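Long-range contact in coronin (Toxoplasma gondii, PDB 4OZU), which probably binds actin filaments as a full-length protein, of which this chain is the WD40 beta-propeller domain: residues A136-S148 with V370-G382. Residues are numbered along the deposited sequence; the frame is centred on the assembly and turned at random.
Sequences AEWNPAVSGILAS and VEPSMTAEEWFKG
The loop 139-144, which joins the first two strands of a beta-propeller blade, is crossed by the C-terminal extension, V142 pairing with M374 in a single beta bridge and packing on W379 of helix 376-380. M374 N donates to A141 O at 3.2 Å, 24° out of the carbonyl plane; S373 N reaches the same oxygen in a weak, bent bond. S143 N returns a weak bond to M374 O, which also meets the CA-H of V142. P372 CG lies 3.7 Å from S143 CB.

The V142 methyls divide between the helix's first turn and the W379 ring. CG1, anti to the backbone N (chi1 -172°), abuts A376 CA, while V142 CG2 sits over one face of the W379 indole, 3.6 Å from the centroid of the five-membered ring in a CH-pi contact; M374 CE closes on V142 CG2 at 3.8 Å. N139 ND2 comes obliquely to the same indole, 3.9 Å from W379 CZ2, its amide turned 76° from the ring and bonded to G184 O. N139 OD1 takes A141 N in the carbonyl plane at 2.8 Å and V142 N from above it, an Asx motif.

This is a WD40 propeller, whose chain after strand 343-350 packs on the blade of strands 133-138 to 164-170. I145, first residue of strand 145-150, lays CG2 obliquely against W379 CZ3 (4.0 Å) and CD1 against F380 CZ. T375 and E378 form a capping box at the helix start, where one water links A376 N to S143 OG; R202 makes a cation-pi contact with W379.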
loop_
_atom_site.group_PDB
_atom_site.type_symbol
_atom_site.label_atom_id
_atom_site.label_comp_id
_atom_site.label_asym_id
_atom_site.label_seq_id
_atom_site.Cartn_x
_atom_site.Cartn_y
_atom_site.Cartn_z
ATOM N N ALA A 136 -7.210 -1.524 6.089
ATOM C CA ALA A 136 -6.861 -2.791 6.702
ATOM C C ALA A 136 -5.443 -3.110 6.251
ATOM O O ALA A 136 -5.226 -3.486 5.101
ATOM C CB ALA A 136 -7.824 -3.884 6.300
ATOM N N GLU A 137 -4.491 -2.940 7.161
ATOM C CA GLU A 137 -3.073 -3.067 6.837
ATOM C C GLU A 137 -2.375 -4.118 7.695
ATOM O O GLU A 137 -2.431 -4.086 8.932
ATOM C CB GLU A 137 -2.371 -1.720 7.012
ATOM C CG GLU A 137 -2.772 -0.666 5.985
ATOM C CD GLU A 137 -2.022 -0.780 4.668
ATOM O OE1 GLU A 137 -1.002 -1.498 4.607
ATOM O OE2 GLU A 137 -2.455 -0.137 3.688
ATOM N N TRP A 138 -1.697 -5.034 7.018
ATOM C CA TRP A 138 -0.961 -6.096 7.679
ATOM C C TRP A 138 0.395 -5.620 8.166
ATOM O O TRP A 138 1.107 -4.912 7.451
ATOM C CB TRP A 138 -0.733 -7.266 6.726
ATOM C CG TRP A 138 -1.952 -7.941 6.216
ATOM C CD1 TRP A 138 -2.578 -7.721 5.022
ATOM C CD2 TRP A 138 -2.667 -8.999 6.856
ATOM N NE1 TRP A 138 -3.653 -8.571 4.887
ATOM C CE2 TRP A 138 -3.729 -9.363 6.001
ATOM C CE3 TRP A 138 -2.517 -9.672 8.072
ATOM C CZ2 TRP A 138 -4.630 -10.370 6.322
ATOM C CZ3 TRP A 138 -3.425 -10.666 8.395
ATOM C CH2 TRP A 138 -4.466 -11.006 7.523
ATOM N N ASN A 139 0.762 -6.055 9.363
ATOM C CA ASN A 139 2.103 -5.848 9.870
ATOM C C ASN A 139 3.110 -6.522 8.937
ATOM O O ASN A 139 2.937 -7.686 8.589
ATOM C CB ASN A 139 2.218 -6.404 11.287
ATOM C CG ASN A 139 3.504 -5.996 11.965
ATOM O OD1 ASN A 139 4.600 -6.338 11.509
ATOM N ND2 ASN A 139 3.380 -5.255 13.058
ATOM N N PRO A 140 4.157 -5.793 8.524
ATOM C CA PRO A 140 5.110 -6.350 7.553
ATOM C C PRO A 140 6.108 -7.330 8.155
ATOM O O PRO A 140 6.826 -7.971 7.397
ATOM C CB PRO A 140 5.836 -5.107 7.034
ATOM C CG PRO A 140 5.796 -4.160 8.176
ATOM C CD PRO A 140 4.463 -4.384 8.840
ATOM N N ALA A 141 6.149 -7.452 9.480
ATOM C CA ALA A 141 7.127 -8.323 10.132
ATOM C C ALA A 141 6.487 -9.448 10.932
ATOM O O ALA A 141 7.126 -10.470 11.182
ATOM C CB ALA A 141 8.024 -7.506 11.031
ATOM N N VAL A 142 5.237 -9.257 11.331
ATOM C CA VAL A 142 4.589 -10.157 12.274
ATOM C C VAL A 142 3.365 -10.797 11.671
ATOM O O VAL A 142 2.456 -10.118 11.200
ATOM C CB VAL A 142 4.172 -9.422 13.559
ATOM C CG1 VAL A 142 3.666 -10.415 14.617
ATOM C CG2 VAL A 142 5.325 -8.599 14.094
ATOM N N SER A 143 3.353 -12.121 11.690
ATOM C CA SER A 143 2.206 -12.892 11.262
ATOM C C SER A 143 0.993 -12.579 12.129
ATOM O O SER A 143 1.112 -12.440 13.347
ATOM C CB SER A 143 2.528 -14.389 11.323
ATOM O OG SER A 143 3.402 -14.677 12.410
ATOM N N GLY A 144 -0.164 -12.451 11.493
ATOM C CA GLY A 144 -1.418 -12.397 12.215
ATOM C C GLY A 144 -1.797 -11.058 12.800
ATOM O O GLY A 144 -2.855 -10.947 13.417
ATOM N N ILE A 145 -0.949 -10.048 12.628
ATOM C CA ILE A 145 -1.224 -8.724 13.186
ATOM C C ILE A 145 -1.695 -7.768 12.091
ATOM O O ILE A 145 -1.040 -7.607 11.067
ATOM C CB ILE A 145 0.021 -8.129 13.889
ATOM C CG1 ILE A 145 0.495 -9.052 15.018
ATOM C CG2 ILE A 145 -0.270 -6.731 14.421
ATOM C CD1 ILE A 145 -0.546 -9.333 16.095
ATOM N N LEU A 146 -2.831 -7.128 12.330
ATOM C CA LEU A 146 -3.434 -6.220 11.370
ATOM C C LEU A 146 -3.941 -4.964 12.061
ATOM O O LEU A 146 -4.409 -5.028 13.201
ATOM C CB LEU A 146 -4.580 -6.941 10.637
ATOM C CG LEU A 146 -5.464 -6.137 9.687
ATOM C CD1 LEU A 146 -5.806 -6.975 8.462
ATOM C CD2 LEU A 146 -6.734 -5.689 10.383
ATOM N N ALA A 147 -3.842 -3.822 11.379
ATOM C CA ALA A 147 -4.429 -2.575 11.874
ATOM C C ALA A 147 -5.568 -2.118 10.974
ATOM O O ALA A 147 -5.450 -2.160 9.753
ATOM C CB ALA A 147 -3.373 -1.485 11.971
ATOM N N SER A 148 -6.667 -1.671 11.579
ATOM C CA SER A 148 -7.788 -1.158 10.797
ATOM C C SER A 148 -8.167 0.232 11.282
ATOM O O SER A 148 -8.290 0.474 12.481
ATOM C CB SER A 148 -8.992 -2.096 10.871
ATOM O OG SER A 148 -9.755 -1.861 12.038
ATOM N N VAL A 370 8.613 -13.534 1.963
ATOM C CA VAL A 370 7.266 -13.924 2.362
ATOM C C VAL A 370 7.311 -14.801 3.616
ATOM O O VAL A 370 6.532 -15.745 3.756
ATOM C CB VAL A 370 6.539 -14.661 1.214
ATOM C CG1 VAL A 370 6.305 -13.702 0.048
ATOM C CG2 VAL A 370 7.326 -15.889 0.750
ATOM N N GLU A 371 8.236 -14.472 4.518
ATOM C CA GLU A 371 8.367 -15.140 5.814
ATOM C C GLU A 371 8.318 -14.102 6.920
ATOM O O GLU A 371 9.091 -13.147 6.893
ATOM C CB GLU A 371 9.686 -15.904 5.928
ATOM C CG GLU A 371 9.846 -17.104 5.050
ATOM C CD GLU A 371 11.213 -17.730 5.228
ATOM O OE1 GLU A 371 11.832 -17.521 6.294
ATOM O OE2 GLU A 371 11.679 -18.415 4.300
ATOM N N PRO A 372 7.432 -14.277 7.915
ATOM C CA PRO A 372 7.467 -13.321 9.028
ATOM C C PRO A 372 8.745 -13.422 9.860
ATOM O O PRO A 372 9.207 -14.530 10.104
ATOM C CB PRO A 372 6.256 -13.714 9.886
ATOM C CG PRO A 372 5.495 -14.733 9.101
ATOM C CD PRO A 372 6.411 -15.322 8.100
ATOM N N SER A 373 9.289 -12.295 10.316
ATOM C CA SER A 373 10.492 -12.349 11.146
ATOM C C SER A 373 10.141 -12.710 12.585
ATOM O O SER A 373 10.980 -13.232 13.323
ATOM C CB SER A 373 11.253 -11.019 11.118
ATOM O OG SER A 373 10.561 -10.011 11.829
ATOM N N MET A 374 8.892 -12.450 12.965
ATOM C CA MET A 374 8.414 -12.704 14.320
ATOM C C MET A 374 7.034 -13.354 14.318
ATOM O O MET A 374 6.191 -13.033 13.481
ATOM C CB MET A 374 8.338 -11.401 15.117
ATOM C CG MET A 374 9.663 -10.738 15.358
ATOM S SD MET A 374 9.447 -9.150 16.178
ATOM C CE MET A 374 8.992 -8.118 14.795
ATOM N N THR A 375 6.821 -14.277 15.246
ATOM C CA THR A 375 5.474 -14.715 15.585
ATOM C C THR A 375 4.799 -13.624 16.413
ATOM O O THR A 375 5.476 -12.766 16.983
ATOM C CB THR A 375 5.481 -16.017 16.387
ATOM O OG1 THR A 375 6.086 -15.779 17.666
ATOM C CG2 THR A 375 6.254 -17.106 15.643
ATOM N N ALA A 376 3.473 -13.655 16.487
ATOM C CA ALA A 376 2.753 -12.679 17.298
ATOM C C ALA A 376 3.235 -12.749 18.744
ATOM O O ALA A 376 3.418 -11.726 19.403
ATOM C CB ALA A 376 1.258 -12.919 17.223
ATOM N N GLU A 377 3.446 -13.966 19.229
ATOM C CA GLU A 377 3.845 -14.176 20.613
ATOM C C GLU A 377 5.209 -13.541 20.879
ATOM O O GLU A 377 5.411 -12.919 21.920
ATOM C CB GLU A 377 3.869 -15.673 20.943
ATOM C CG GLU A 377 2.488 -16.338 20.988
ATOM C CD GLU A 377 1.738 -16.273 19.661
ATOM O OE1 GLU A 377 2.366 -16.493 18.598
ATOM O OE2 GLU A 377 0.518 -15.989 19.683
ATOM N N GLU A 378 6.137 -13.684 19.932
ATOM C CA GLU A 378 7.462 -13.074 20.058
ATOM C C GLU A 378 7.357 -11.551 20.071
ATOM O O GLU A 378 8.019 -10.875 20.852
ATOM C CB GLU A 378 8.377 -13.522 18.912
ATOM C CG GLU A 378 8.893 -14.955 19.044
ATOM C CD GLU A 378 9.556 -15.458 17.771
ATOM O OE1 GLU A 378 9.436 -14.779 16.738
ATOM O OE2 GLU A 378 10.192 -16.531 17.789
ATOM N N TRP A 379 6.507 -11.023 19.201
ATOM C CA TRP A 379 6.312 -9.585 19.085
ATOM C C TRP A 379 5.735 -9.003 20.379
ATOM O O TRP A 379 6.167 -7.950 20.841
ATOM C CB TRP A 379 5.396 -9.300 17.903
ATOM C CG TRP A 379 5.233 -7.878 17.510
ATOM C CD1 TRP A 379 6.194 -7.046 16.999
ATOM C CD2 TRP A 379 4.017 -7.125 17.525
ATOM N NE1 TRP A 379 5.648 -5.817 16.709
ATOM C CE2 TRP A 379 4.311 -5.842 17.023
ATOM C CE3 TRP A 379 2.708 -7.406 17.926
ATOM C CZ2 TRP A 379 3.349 -4.844 16.914
ATOM C CZ3 TRP A 379 1.753 -6.413 17.818
ATOM C CH2 TRP A 379 2.077 -5.149 17.322
ATOM N N PHE A 380 4.774 -9.701 20.975
ATOM C CA PHE A 380 4.164 -9.217 22.210
ATOM C C PHE A 380 5.134 -9.283 23.389
ATOM O O PHE A 380 4.932 -8.617 24.400
ATOM C CB PHE A 380 2.896 -10.008 22.529
ATOM C CG PHE A 380 1.716 -9.598 21.698
ATOM C CD1 PHE A 380 1.260 -8.290 21.729
ATOM C CD2 PHE A 380 1.064 -10.511 20.892
ATOM C CE1 PHE A 380 0.173 -7.903 20.970
ATOM C CE2 PHE A 380 -0.025 -10.128 20.126
ATOM C CZ PHE A 380 -0.469 -8.827 20.162
ATOM N N LYS A 381 6.187 -10.079 23.255
ATOM C CA LYS A 381 7.223 -10.129 24.280
ATOM C C LYS A 381 8.172 -8.935 24.148
ATOM O O LYS A 381 9.062 -8.755 24.976
ATOM C CB LYS A 381 7.995 -11.451 24.200
ATOM C CG LYS A 381 7.227 -12.639 24.778
ATOM C CD LYS A 381 7.997 -13.950 24.659
ATOM C CE LYS A 381 7.311 -15.073 25.433
ATOM N NZ LYS A 381 5.908 -15.315 24.998
ATOM N N GLY A 382 7.976 -8.124 23.108
ATOM C CA GLY A 382 8.746 -6.904 22.923
ATOM C C GLY A 382 9.880 -7.016 21.917
ATOM O O GLY A 382 10.725 -6.122 21.821
HETATM O O HOH W 1 1.942 -15.513 14.840
#